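Local structure of mannitol dehydrogenase (Pseudomonas fluorescens, 1LJ8) at residues H38-A43 with F83-L88; V229-P234 with V256-F261; M235-H240 with A368-R373. The protein binds NAD and, as a long-chain dehydrogenase, probably catalyses the NAD-dependent oxidation of mannitol to fructose. One frame throughout, in Å; residues are numbered along the deposited sequence.

Contact 1. Residues H38-A43 with F83-L88; sequences HRAHQA and FTLYEL
Arg39 lays its aliphatic chain over one face of the Phe83 ring. This is the tight part of the contact. CD of Arg39 sits over the middle of the ring, 3.8 Å from the Phe83 centroid, a CH-pi contact. Nearer the backbone, Arg39 CB reaches the far end of the ring, 3.5 Å from Phe83 CE1. A bend at chi3 (-65°) then turns the guanidinium down toward the root of the ring, where Arg39 NH1 comes to 3.4 Å from Phe83 CG. The resulting cation-pi contact is off-centre, with Arg39 CZ 4.7 Å from the Phe83 centroid, and the two planes lie 50° apart. The charged end is also tied to backbone carbonyls: NH1 bonds Trp254 O and NE bonds Gly35 O. Ala43 CB meets the same ring at its edge, 4.2 Å from Phe83 CZ.

Helix 36-40 follows the first strand of the Rossmann fold, and its start, at Gly36 and Phe37, binds NAD. Strand 83-87 runs in the same sheet, between strands 96-107 and 256-258.

The packing is looser toward Ala40. There Leu85 offers one methyl, CD1, which lies 3.8 Å from Ala40 CA and is farther from the Ala40 side chain. This side is buried too, not open to solvent. Val256 and Cys258 of the neighbouring strand, with Thr233, also lie against Ala40.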
loop_
_atom_site.group_PDB
_atom_site.type_symbol
_atom_site.label_atom_id
_atom_site.label_comp_id
_atom_site.label_asym_id
_atom_site.label_seq_id
_atom_site.Cartn_x
_atom_site.Cartn_y
_atom_site.Cartn_z
ATOM N N HIS A 38 7.951 0.348 1.987
ATOM C CA HIS A 38 9.117 -0.304 1.397
ATOM C C HIS A 38 10.236 -0.419 2.420
ATOM O O HIS A 38 10.899 -1.449 2.543
ATOM C CB HIS A 38 9.673 0.524 0.208
ATOM C CG HIS A 38 11.032 0.071 -0.220
ATOM N ND1 HIS A 38 11.235 -1.147 -0.842
ATOM C CD2 HIS A 38 12.259 0.624 -0.044
ATOM C CE1 HIS A 38 12.537 -1.323 -1.023
ATOM N NE2 HIS A 38 13.179 -0.267 -0.546
ATOM N N ARG A 39 10.444 0.660 3.164
ATOM C CA ARG A 39 11.527 0.689 4.128
ATOM C C ARG A 39 11.310 -0.213 5.334
ATOM O O ARG A 39 12.281 -0.781 5.871
ATOM C CB ARG A 39 11.742 2.152 4.614
ATOM C CG ARG A 39 12.136 3.076 3.413
ATOM C CD ARG A 39 12.687 4.398 3.964
ATOM N NE ARG A 39 11.626 5.125 4.680
ATOM C CZ ARG A 39 11.858 5.983 5.680
ATOM N NH1 ARG A 39 13.117 6.216 6.072
ATOM N NH2 ARG A 39 10.825 6.597 6.297
ATOM N N ALA A 40 10.064 -0.328 5.772
ATOM C CA ALA A 40 9.757 -1.159 6.959
ATOM C C ALA A 40 9.628 -2.634 6.631
ATOM O O ALA A 40 9.612 -3.476 7.560
ATOM C CB ALA A 40 8.416 -0.688 7.577
ATOM N N HIS A 41 9.547 -2.947 5.347
ATOM C CA HIS A 41 9.275 -4.322 4.924
ATOM C C HIS A 41 10.346 -4.876 4.007
ATOM O O HIS A 41 11.213 -5.590 4.476
ATOM C CB HIS A 41 7.863 -4.335 4.283
ATOM C CG HIS A 41 7.340 -5.700 3.951
ATOM N ND1 HIS A 41 7.515 -6.271 2.712
ATOM C CD2 HIS A 41 6.645 -6.601 4.702
ATOM C CE1 HIS A 41 6.948 -7.475 2.704
ATOM N NE2 HIS A 41 6.422 -7.699 3.904
ATOM N N GLN A 42 10.342 -4.547 2.718
ATOM C CA GLN A 42 11.398 -5.113 1.865
ATOM C C GLN A 42 12.810 -4.692 2.262
ATOM O O GLN A 42 13.736 -5.530 2.266
ATOM C CB GLN A 42 11.201 -4.728 0.380
ATOM C CG GLN A 42 9.825 -5.139 -0.207
ATOM C CD GLN A 42 8.844 -3.981 -0.145
ATOM O OE1 GLN A 42 9.035 -2.963 -0.826
ATOM N NE2 GLN A 42 7.800 -4.113 0.684
ATOM N N ALA A 43 13.026 -3.407 2.572
ATOM C CA ALA A 43 14.394 -3.005 2.948
ATOM C C ALA A 43 14.771 -3.645 4.309
ATOM O O ALA A 43 15.942 -3.976 4.563
ATOM C CB ALA A 43 14.501 -1.462 3.038
ATOM N N PHE A 83 18.678 4.993 7.689
ATOM C CA PHE A 83 17.460 5.500 8.313
ATOM C C PHE A 83 17.158 4.556 9.459
ATOM O O PHE A 83 17.614 3.402 9.441
ATOM C CB PHE A 83 16.272 5.591 7.330
ATOM C CG PHE A 83 15.861 4.280 6.713
ATOM C CD1 PHE A 83 14.879 3.486 7.340
ATOM C CD2 PHE A 83 16.466 3.826 5.550
ATOM C CE1 PHE A 83 14.514 2.237 6.801
ATOM C CE2 PHE A 83 16.118 2.578 4.986
ATOM C CZ PHE A 83 15.131 1.766 5.617
ATOM N N THR A 84 16.390 5.047 10.423
ATOM C CA THR A 84 16.052 4.252 11.595
ATOM C C THR A 84 14.696 3.569 11.402
ATOM O O THR A 84 13.706 4.212 10.992
ATOM C CB THR A 84 15.914 5.154 12.867
ATOM O OG1 THR A 84 17.051 6.050 12.964
ATOM C CG2 THR A 84 15.858 4.309 14.129
ATOM N N LEU A 85 14.662 2.288 11.737
ATOM C CA LEU A 85 13.420 1.524 11.753
ATOM C C LEU A 85 13.049 1.538 13.249
ATOM O O LEU A 85 13.800 1.024 14.089
ATOM C CB LEU A 85 13.647 0.120 11.252
ATOM C CG LEU A 85 12.299 -0.642 11.222
ATOM C CD1 LEU A 85 12.149 -1.417 9.937
ATOM C CD2 LEU A 85 12.264 -1.551 12.403
ATOM N N TYR A 86 11.907 2.121 13.579
ATOM C CA TYR A 86 11.493 2.290 14.979
ATOM C C TYR A 86 10.196 1.516 15.173
ATOM O O TYR A 86 9.116 1.995 14.790
ATOM C CB TYR A 86 11.302 3.789 15.207
ATOM C CG TYR A 86 10.965 4.263 16.620
ATOM C CD1 TYR A 86 11.222 3.467 17.728
ATOM C CD2 TYR A 86 10.438 5.539 16.825
ATOM C CE1 TYR A 86 10.955 3.952 19.070
ATOM C CE2 TYR A 86 10.181 6.026 18.135
ATOM C CZ TYR A 86 10.451 5.219 19.232
ATOM O OH TYR A 86 10.242 5.710 20.513
ATOM N N GLU A 87 10.308 0.332 15.779
ATOM C CA GLU A 87 9.136 -0.520 16.014
ATOM C C GLU A 87 8.371 -0.029 17.230
ATOM O O GLU A 87 8.966 0.297 18.241
ATOM C CB GLU A 87 9.563 -1.994 16.224
ATOM C CG GLU A 87 10.208 -2.658 14.978
ATOM C CD GLU A 87 10.654 -4.085 15.239
ATOM O OE1 GLU A 87 10.782 -4.438 16.441
ATOM O OE2 GLU A 87 10.902 -4.834 14.246
ATOM N N LEU A 88 7.048 0.068 17.118
ATOM C CA LEU A 88 6.225 0.547 18.231
ATOM C C LEU A 88 5.111 -0.464 18.505
ATOM O O LEU A 88 4.388 -0.836 17.599
ATOM C CB LEU A 88 5.629 1.904 17.876
ATOM C CG LEU A 88 6.623 3.042 17.594
ATOM C CD1 LEU A 88 5.906 4.192 16.842
ATOM C CD2 LEU A 88 7.208 3.512 18.906
#

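Contact 2. Residues V229-P234 with V256-F261; sequences VDRITP and VVCEPF. With NAD (nicotinamide-adenine-dinucleotide), chain B.
Val256 meets Thr233 methyl to methyl, its CG2 3.6 Å from Thr233 CG2. Next, the CG2 methyl of Val257 packs on Pro234 CB. The backbone of Val257 is held unevenly. Its N-H is given to a water that in turn donates to Pro234 O, while its carbonyl oxygen is buried with no polar partner, 3.4 Å from Thr233 CG2.

Cys258 puts SG over the centre of one face of the Arg231 guanidinium, 3.5 Å from Arg231 CZ. The hydrogen bonds of Arg231 come from its N-H groups: Glu259 O accepts from Arg231 NE at 3.0 Å, NH2 adds weak bonds to Glu259 O and Pro260 O, NH1 bonds Ala40 O, and NH2 forms a salt bridge with Glu87 OE2. A leucine in its place would have no N-H groups and would probably leave Glu259 O and the Glu87 carboxylate without these mates.

Glu259 also grips the backbone of Ile232 twice. Its N-H bonds Ile232 O at 3.1 Å. Its side chain, with CG between backbone N and carbonyl carbon (chi1 60°), runs out extended, which brings OE1 to Ile232 N at 2.8 Å in a nearly straight bond (173°), met on the anti side. Phe261 closes the segment, the edge of its ring against the Asp230 carboxylate. Arg361 bridges both Asp230 and Glu259.

These bonds probably help hold the extended segment that follows strand 227-230, with Thr233 facing the cofactor. Its N-H bonds the nicotinamide O7N at 2.8 Å, and its O accepts from N7N. This backbone pair probably fixes the rotation of the carboxamide.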
loop_
_atom_site.group_PDB
_atom_site.type_symbol
_atom_site.label_atom_id
_atom_site.label_comp_id
_atom_site.label_asym_id
_atom_site.label_seq_id
_atom_site.Cartn_x
_atom_site.Cartn_y
_atom_site.Cartn_z
ATOM N N VAL A 229 1.924 -9.004 1.368
ATOM C CA VAL A 229 2.897 -8.208 2.117
ATOM C C VAL A 229 2.164 -7.579 3.277
ATOM O O VAL A 229 1.075 -7.015 3.098
ATOM C CB VAL A 229 3.544 -7.143 1.189
ATOM C CG1 VAL A 229 4.285 -7.913 0.030
ATOM C CG2 VAL A 229 2.484 -6.166 0.635
ATOM N N ASP A 230 2.730 -7.673 4.487
ATOM C CA ASP A 230 1.962 -7.182 5.615
ATOM C C ASP A 230 2.840 -6.569 6.708
ATOM O O ASP A 230 3.693 -7.264 7.240
ATOM C CB ASP A 230 1.195 -8.396 6.196
ATOM C CG ASP A 230 0.068 -8.004 7.163
ATOM O OD1 ASP A 230 -0.158 -6.810 7.337
ATOM O OD2 ASP A 230 -0.610 -8.903 7.752
ATOM N N ARG A 231 2.650 -5.285 6.993
ATOM C CA ARG A 231 3.329 -4.631 8.125
ATOM C C ARG A 231 2.768 -3.222 8.209
ATOM O O ARG A 231 3.013 -2.400 7.321
ATOM C CB ARG A 231 4.867 -4.576 8.004
ATOM C CG ARG A 231 5.457 -3.978 9.317
ATOM C CD ARG A 231 6.991 -4.005 9.325
ATOM N NE ARG A 231 7.410 -4.313 10.698
ATOM C CZ ARG A 231 8.658 -4.550 11.072
ATOM N NH1 ARG A 231 9.649 -4.488 10.192
ATOM N NH2 ARG A 231 8.897 -4.959 12.333
ATOM N N ILE A 232 1.988 -2.960 9.257
ATOM C CA ILE A 232 1.353 -1.642 9.435
ATOM C C ILE A 232 2.453 -0.610 9.623
ATOM O O ILE A 232 3.272 -0.675 10.549
ATOM C CB ILE A 232 0.360 -1.666 10.603
ATOM C CG1 ILE A 232 -0.854 -2.556 10.208
ATOM C CG2 ILE A 232 -0.137 -0.254 10.910
ATOM C CD1 ILE A 232 -1.678 -3.015 11.486
ATOM N N THR A 233 2.425 0.380 8.733
ATOM C CA THR A 233 3.488 1.388 8.694
ATOM C C THR A 233 2.879 2.783 8.604
ATOM O O THR A 233 2.508 3.269 7.525
ATOM C CB THR A 233 4.427 1.098 7.463
ATOM O OG1 THR A 233 4.958 -0.252 7.548
ATOM C CG2 THR A 233 5.615 2.137 7.420
ATOM N N PRO A 234 2.726 3.438 9.738
ATOM C CA PRO A 234 2.144 4.789 9.757
ATOM C C PRO A 234 3.051 5.803 8.997
ATOM O O PRO A 234 4.208 5.483 8.655
ATOM C CB PRO A 234 2.150 5.152 11.252
ATOM C CG PRO A 234 2.076 3.775 11.961
ATOM C CD PRO A 234 2.967 2.900 11.109
ATOM N N VAL A 256 11.471 5.425 9.852
ATOM C CA VAL A 256 10.224 4.734 9.462
ATOM C C VAL A 256 9.701 4.093 10.759
ATOM O O VAL A 256 10.484 3.532 11.533
ATOM C CB VAL A 256 10.416 3.659 8.368
ATOM C CG1 VAL A 256 11.327 2.479 8.844
ATOM C CG2 VAL A 256 8.999 3.097 7.952
ATOM N N VAL A 257 8.407 4.260 11.033
ATOM C CA VAL A 257 7.828 3.655 12.239
ATOM C C VAL A 257 6.911 2.520 11.769
ATOM O O VAL A 257 6.291 2.619 10.692
ATOM C CB VAL A 257 6.994 4.685 13.081
ATOM C CG1 VAL A 257 7.957 5.697 13.745
ATOM C CG2 VAL A 257 5.982 5.405 12.225
ATOM N N CYS A 258 6.801 1.459 12.572
ATOM C CA CYS A 258 5.988 0.309 12.135
ATOM C C CYS A 258 5.728 -0.586 13.328
ATOM O O CYS A 258 6.386 -0.456 14.369
ATOM C CB CYS A 258 6.763 -0.506 11.070
ATOM S SG CYS A 258 8.453 -1.051 11.577
ATOM N N GLU A 259 4.725 -1.459 13.199
ATOM C CA GLU A 259 4.409 -2.400 14.265
ATOM C C GLU A 259 5.442 -3.520 14.294
ATOM O O GLU A 259 6.164 -3.729 13.349
ATOM C CB GLU A 259 3.030 -3.030 14.029
ATOM C CG GLU A 259 2.985 -3.778 12.726
ATOM C CD GLU A 259 1.697 -4.568 12.479
ATOM O OE1 GLU A 259 1.430 -4.828 11.293
ATOM O OE2 GLU A 259 0.974 -4.967 13.435
ATOM N N PRO A 260 5.497 -4.269 15.396
ATOM C CA PRO A 260 6.446 -5.386 15.528
ATOM C C PRO A 260 6.131 -6.504 14.537
ATOM O O PRO A 260 7.036 -7.120 13.971
ATOM C CB PRO A 260 6.243 -5.885 16.987
ATOM C CG PRO A 260 5.563 -4.760 17.683
ATOM C CD PRO A 260 4.796 -3.971 16.652
ATOM N N PHE A 261 4.853 -6.794 14.340
ATOM C CA PHE A 261 4.454 -7.855 13.410
ATOM C C PHE A 261 4.912 -7.526 11.965
ATOM O O PHE A 261 4.838 -6.375 11.539
ATOM C CB PHE A 261 2.935 -8.013 13.362
ATOM C CG PHE A 261 2.479 -9.096 12.406
ATOM C CD1 PHE A 261 2.569 -10.437 12.764
ATOM C CD2 PHE A 261 2.010 -8.766 11.135
ATOM C CE1 PHE A 261 2.191 -11.452 11.858
ATOM C CE2 PHE A 261 1.637 -9.780 10.215
ATOM C CZ PHE A 261 1.724 -11.104 10.574
HETATM P PA NAD B . 3.943 6.580 1.231
HETATM O O1A NAD B . 2.974 7.634 1.074
HETATM O O2A NAD B . 4.999 6.595 2.283
HETATM O O5B NAD B . 4.746 6.364 -0.132
HETATM C C5B NAD B . 4.012 6.140 -1.376
HETATM C C4B NAD B . 5.174 6.139 -2.390
HETATM O O4B NAD B . 4.573 5.863 -3.722
HETATM C C3B NAD B . 5.880 7.521 -2.630
HETATM O O3B NAD B . 7.262 7.223 -2.899
HETATM C C2B NAD B . 5.128 8.089 -3.842
HETATM O O2B NAD B . 5.874 9.069 -4.553
HETATM C C1B NAD B . 4.959 6.839 -4.683
HETATM N N9A NAD B . 3.929 6.896 -5.672
HETATM C C8A NAD B . 2.609 7.294 -5.595
HETATM N N7A NAD B . 1.975 7.155 -6.736
HETATM C C5A NAD B . 2.934 6.641 -7.595
HETATM C C6A NAD B . 2.812 6.279 -8.942
HETATM N N6A NAD B . 1.699 6.353 -9.673
HETATM N N1A NAD B . 3.943 5.799 -9.587
HETATM C C2A NAD B . 5.159 5.668 -8.919
HETATM N N3A NAD B . 5.299 6.000 -7.576
HETATM C C4A NAD B . 4.141 6.489 -6.964
HETATM O O3 NAD B . 3.097 5.242 1.347
HETATM P PN NAD B . 3.432 3.827 2.032
HETATM O O1N NAD B . 2.914 3.828 3.403
HETATM O O2N NAD B . 4.864 3.580 1.842
HETATM O O5D NAD B . 2.520 2.833 1.217
HETATM C C5D NAD B . 2.835 2.633 -0.155
HETATM C C4D NAD B . 2.121 1.417 -0.553
HETATM O O4D NAD B . 2.647 0.206 0.027
HETATM C C3D NAD B . 0.569 1.351 -0.316
HETATM O O3D NAD B . -0.159 2.127 -1.261
HETATM C C2D NAD B . 0.281 -0.138 -0.305
HETATM O O2D NAD B . 0.011 -0.624 -1.613
HETATM C C1D NAD B . 1.577 -0.744 0.291
HETATM N N1N NAD B . 1.497 -1.063 1.729
HETATM C C2N NAD B . 1.527 -0.117 2.771
HETATM C C3N NAD B . 1.347 -0.569 4.053
HETATM C C7N NAD B . 1.341 0.458 5.201
HETATM O O7N NAD B . 0.973 0.054 6.314
HETATM N N7N NAD B . 1.633 1.724 4.990
HETATM C C4N NAD B . 1.108 -2.001 4.335
HETATM C C5N NAD B . 1.122 -2.922 3.244
HETATM C C6N NAD B . 1.316 -2.470 1.908
HETATM O O HOH W 1 6.925 5.737 8.839
#

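Contact 3. Residues M235-H240 with A368-R373; sequences MTSTAH and ADQLER. With NAD (nicotinamide-adenine-dinucleotide), chain B.
Gln370 pairs its side-chain amide with the backbone of Met235, which is present as selenomethionine. Met235 N gives its hydrogen to Gln370 OE1 at 2.9 Å, in the carbonyl plane and on a lone pair. Gln370 NE2 returns a bond to Met235 O at 2.8 Å. With both ends held, the amide is probably fixed against a flip. The Gln370 chain is bent at chi2 (94°), which turns the flat group across to that backbone.

The Met235 side chain folds back at its own end, chi3 being -70°. This brings CE against the Gln370 amide, 3.8 Å from Gln370 CD. Midway along, it slides past the Arg373 chain in the opposite direction, with the two CG atoms of Met235 and Arg373 3.8 Å apart.

The contact joins the NAD-binding Rossmann domain to the C-terminal domain of this family. The nicotinamide end of NAD lies beside the seam. Arg373 holds Asp369 side-on in a salt bridge: NE bonds Asp369 OD1 and NH2 bonds Asp369 OD2, each at 2.8 Å and each on a syn lone pair. The guanidinium is thus held roughly coplanar with the Asp369 carboxylate, edge to edge, and turns one face to the nicotinamide O7N. Its NH1 comes to 3.2 Å from the carboxamide N7N of NAD.

At the other end, His240 NE2 donates to Ala368 O at 3.2 Å, almost straight (168°). The oxygen lies in the ring plane, although the ring nitrogen sits well above the carbonyl plane. Gln370 NE2 meets the edge of the same ring, its amide nearly perpendicular to it. Ser237 OG caps the helix that carries His240, accepting from His240 N.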
loop_
_atom_site.group_PDB
_atom_site.type_symbol
_atom_site.label_atom_id
_atom_site.label_comp_id
_atom_site.label_asym_id
_atom_site.label_seq_id
_atom_site.Cartn_x
_atom_site.Cartn_y
_atom_site.Cartn_z
HETATM N N MSE A 235 2.520 7.014 8.809
HETATM C CA MSE A 235 3.297 8.119 8.238
HETATM C C MSE A 235 4.204 8.618 9.352
HETATM O O MSE A 235 3.846 8.549 10.542
HETATM C CB MSE A 235 2.381 9.280 7.792
HETATM C CG MSE A 235 1.291 8.838 6.841
HETATM SE SE MSE A 235 0.301 10.435 6.278
HETATM C CE MSE A 235 -0.581 10.834 7.992
ATOM N N THR A 236 5.404 9.064 8.997
ATOM C CA THR A 236 6.299 9.572 10.012
ATOM C C THR A 236 5.910 11.032 10.249
ATOM O O THR A 236 6.323 11.922 9.555
ATOM C CB THR A 236 7.761 9.471 9.556
ATOM O OG1 THR A 236 8.113 8.069 9.515
ATOM C CG2 THR A 236 8.711 10.223 10.546
ATOM N N SER A 237 5.086 11.248 11.252
ATOM C CA SER A 237 4.671 12.613 11.601
ATOM C C SER A 237 5.793 13.217 12.479
ATOM O O SER A 237 6.751 12.546 12.903
ATOM C CB SER A 237 3.387 12.508 12.408
ATOM O OG SER A 237 3.722 11.803 13.596
ATOM N N THR A 238 5.690 14.511 12.756
ATOM C CA THR A 238 6.681 15.120 13.605
ATOM C C THR A 238 6.722 14.448 14.965
ATOM O O THR A 238 7.783 14.245 15.538
ATOM C CB THR A 238 6.374 16.617 13.782
ATOM O OG1 THR A 238 6.491 17.234 12.509
ATOM C CG2 THR A 238 7.344 17.262 14.745
ATOM N N ALA A 239 5.557 14.115 15.505
ATOM C CA ALA A 239 5.541 13.480 16.815
ATOM C C ALA A 239 6.298 12.145 16.788
ATOM O O ALA A 239 7.039 11.829 17.719
ATOM C CB ALA A 239 4.091 13.249 17.258
ATOM N N HIS A 240 6.089 11.359 15.730
ATOM C CA HIS A 240 6.814 10.069 15.638
ATOM C C HIS A 240 8.323 10.321 15.617
ATOM O O HIS A 240 9.107 9.660 16.305
ATOM C CB HIS A 240 6.344 9.325 14.379
ATOM C CG HIS A 240 5.107 8.504 14.602
ATOM N ND1 HIS A 240 5.093 7.432 15.474
ATOM C CD2 HIS A 240 3.861 8.567 14.069
ATOM C CE1 HIS A 240 3.896 6.871 15.468
ATOM N NE2 HIS A 240 3.126 7.540 14.631
ATOM N N ALA A 368 0.256 4.360 17.008
ATOM C CA ALA A 368 -0.349 5.611 16.588
ATOM C C ALA A 368 -0.460 5.772 15.051
ATOM O O ALA A 368 0.021 6.735 14.439
ATOM C CB ALA A 368 0.422 6.809 17.225
ATOM N N ASP A 369 -1.148 4.819 14.439
ATOM C CA ASP A 369 -1.364 4.845 12.999
ATOM C C ASP A 369 -2.501 5.809 12.686
ATOM O O ASP A 369 -3.585 5.760 13.277
ATOM C CB ASP A 369 -1.672 3.420 12.513
ATOM C CG ASP A 369 -1.725 3.336 10.993
ATOM O OD1 ASP A 369 -1.187 4.268 10.378
ATOM O OD2 ASP A 369 -2.295 2.357 10.451
ATOM N N GLN A 370 -2.254 6.703 11.759
ATOM C CA GLN A 370 -3.195 7.772 11.467
ATOM C C GLN A 370 -4.398 7.475 10.604
ATOM O O GLN A 370 -4.243 6.932 9.523
ATOM C CB GLN A 370 -2.448 8.937 10.802
ATOM C CG GLN A 370 -1.178 9.345 11.543
ATOM C CD GLN A 370 0.078 8.661 10.980
ATOM O OE1 GLN A 370 0.008 7.790 10.111
ATOM N NE2 GLN A 370 1.249 9.082 11.492
ATOM N N LEU A 371 -5.597 7.842 11.068
ATOM C CA LEU A 371 -6.747 7.661 10.228
ATOM C C LEU A 371 -6.576 8.496 8.950
ATOM O O LEU A 371 -7.080 8.110 7.892
ATOM C CB LEU A 371 -8.080 8.031 10.953
ATOM C CG LEU A 371 -8.434 7.092 12.125
ATOM C CD1 LEU A 371 -9.871 7.448 12.589
ATOM C CD2 LEU A 371 -8.319 5.583 11.697
ATOM N N GLU A 372 -5.837 9.606 8.994
ATOM C CA GLU A 372 -5.645 10.353 7.751
ATOM C C GLU A 372 -4.905 9.498 6.694
ATOM O O GLU A 372 -5.172 9.614 5.493
ATOM C CB GLU A 372 -4.850 11.625 7.992
ATOM C CG GLU A 372 -4.843 12.483 6.728
ATOM C CD GLU A 372 -4.425 13.933 6.957
ATOM O OE1 GLU A 372 -4.782 14.528 8.000
ATOM O OE2 GLU A 372 -3.757 14.484 6.061
ATOM N N ARG A 373 -3.988 8.645 7.169
ATOM C CA ARG A 373 -3.267 7.746 6.271
ATOM C C ARG A 373 -4.239 6.684 5.776
ATOM O O ARG A 373 -4.347 6.433 4.588
ATOM C CB ARG A 373 -2.114 7.031 7.010
ATOM C CG ARG A 373 -1.280 6.128 6.102
ATOM C CD ARG A 373 -0.278 5.272 6.909
ATOM N NE ARG A 373 -0.985 4.188 7.579
ATOM C CZ ARG A 373 -1.408 3.093 6.949
ATOM N NH1 ARG A 373 -1.211 2.924 5.627
ATOM N NH2 ARG A 373 -2.018 2.143 7.652
HETATM P PA NAD B . 3.943 6.580 1.231
HETATM O O1A NAD B . 2.974 7.634 1.074
HETATM O O2A NAD B . 4.999 6.595 2.283
HETATM O O5B NAD B . 4.746 6.364 -0.132
HETATM C C5B NAD B . 4.012 6.140 -1.376
HETATM C C4B NAD B . 5.174 6.139 -2.390
HETATM O O4B NAD B . 4.573 5.863 -3.722
HETATM C C3B NAD B . 5.880 7.521 -2.630
HETATM O O3B NAD B . 7.262 7.223 -2.899
HETATM C C2B NAD B . 5.128 8.089 -3.842
HETATM O O2B NAD B . 5.874 9.069 -4.553
HETATM C C1B NAD B . 4.959 6.839 -4.683
HETATM N N9A NAD B . 3.929 6.896 -5.672
HETATM C C8A NAD B . 2.609 7.294 -5.595
HETATM N N7A NAD B . 1.975 7.155 -6.736
HETATM C C5A NAD B . 2.934 6.641 -7.595
HETATM C C6A NAD B . 2.812 6.279 -8.942
HETATM N N6A NAD B . 1.699 6.353 -9.673
HETATM N N1A NAD B . 3.943 5.799 -9.587
HETATM C C2A NAD B . 5.159 5.668 -8.919
HETATM N N3A NAD B . 5.299 6.000 -7.576
HETATM C C4A NAD B . 4.141 6.489 -6.964
HETATM O O3 NAD B . 3.097 5.242 1.347
HETATM P PN NAD B . 3.432 3.827 2.032
HETATM O O1N NAD B . 2.914 3.828 3.403
HETATM O O2N NAD B . 4.864 3.580 1.842
HETATM O O5D NAD B . 2.520 2.833 1.217
HETATM C C5D NAD B . 2.835 2.633 -0.155
HETATM C C4D NAD B . 2.121 1.417 -0.553
HETATM O O4D NAD B . 2.647 0.206 0.027
HETATM C C3D NAD B . 0.569 1.351 -0.316
HETATM O O3D NAD B . -0.159 2.127 -1.261
HETATM C C2D NAD B . 0.281 -0.138 -0.305
HETATM O O2D NAD B . 0.011 -0.624 -1.613
HETATM C C1D NAD B . 1.577 -0.744 0.291
HETATM N N1N NAD B . 1.497 -1.063 1.729
HETATM C C2N NAD B . 1.527 -0.117 2.771
HETATM C C3N NAD B . 1.347 -0.569 4.053
HETATM C C7N NAD B . 1.341 0.458 5.201
HETATM O O7N NAD B . 0.973 0.054 6.314
HETATM N N7N NAD B . 1.633 1.724 4.990
HETATM C C4N NAD B . 1.108 -2.001 4.335
HETATM C C5N NAD B . 1.122 -2.922 3.244
HETATM C C6N NAD B . 1.316 -2.470 1.908
#

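Contacts 1 and 2 lie wholly in the Rossmann domain, with centres about 7 Å apart. Contact 3 is about 14 Å from contact 1 and 12 Å from contact 2, centre to centre. Contacts 1 and 2 share a sheet, since strands 83-87 and 256-258 are neighbours in it, and the Glu87-Arg231 salt bridge ties them. Contact 1 closes along the chain before the other two open. Contacts 2 and 3 alternate: 229-234 runs directly into 235-240, then helix 238-248 leads to 256-261, and 368-373 comes much later from the C-terminal domain. Both touch NAD, so the nicotinamide end sits where the two domains meet.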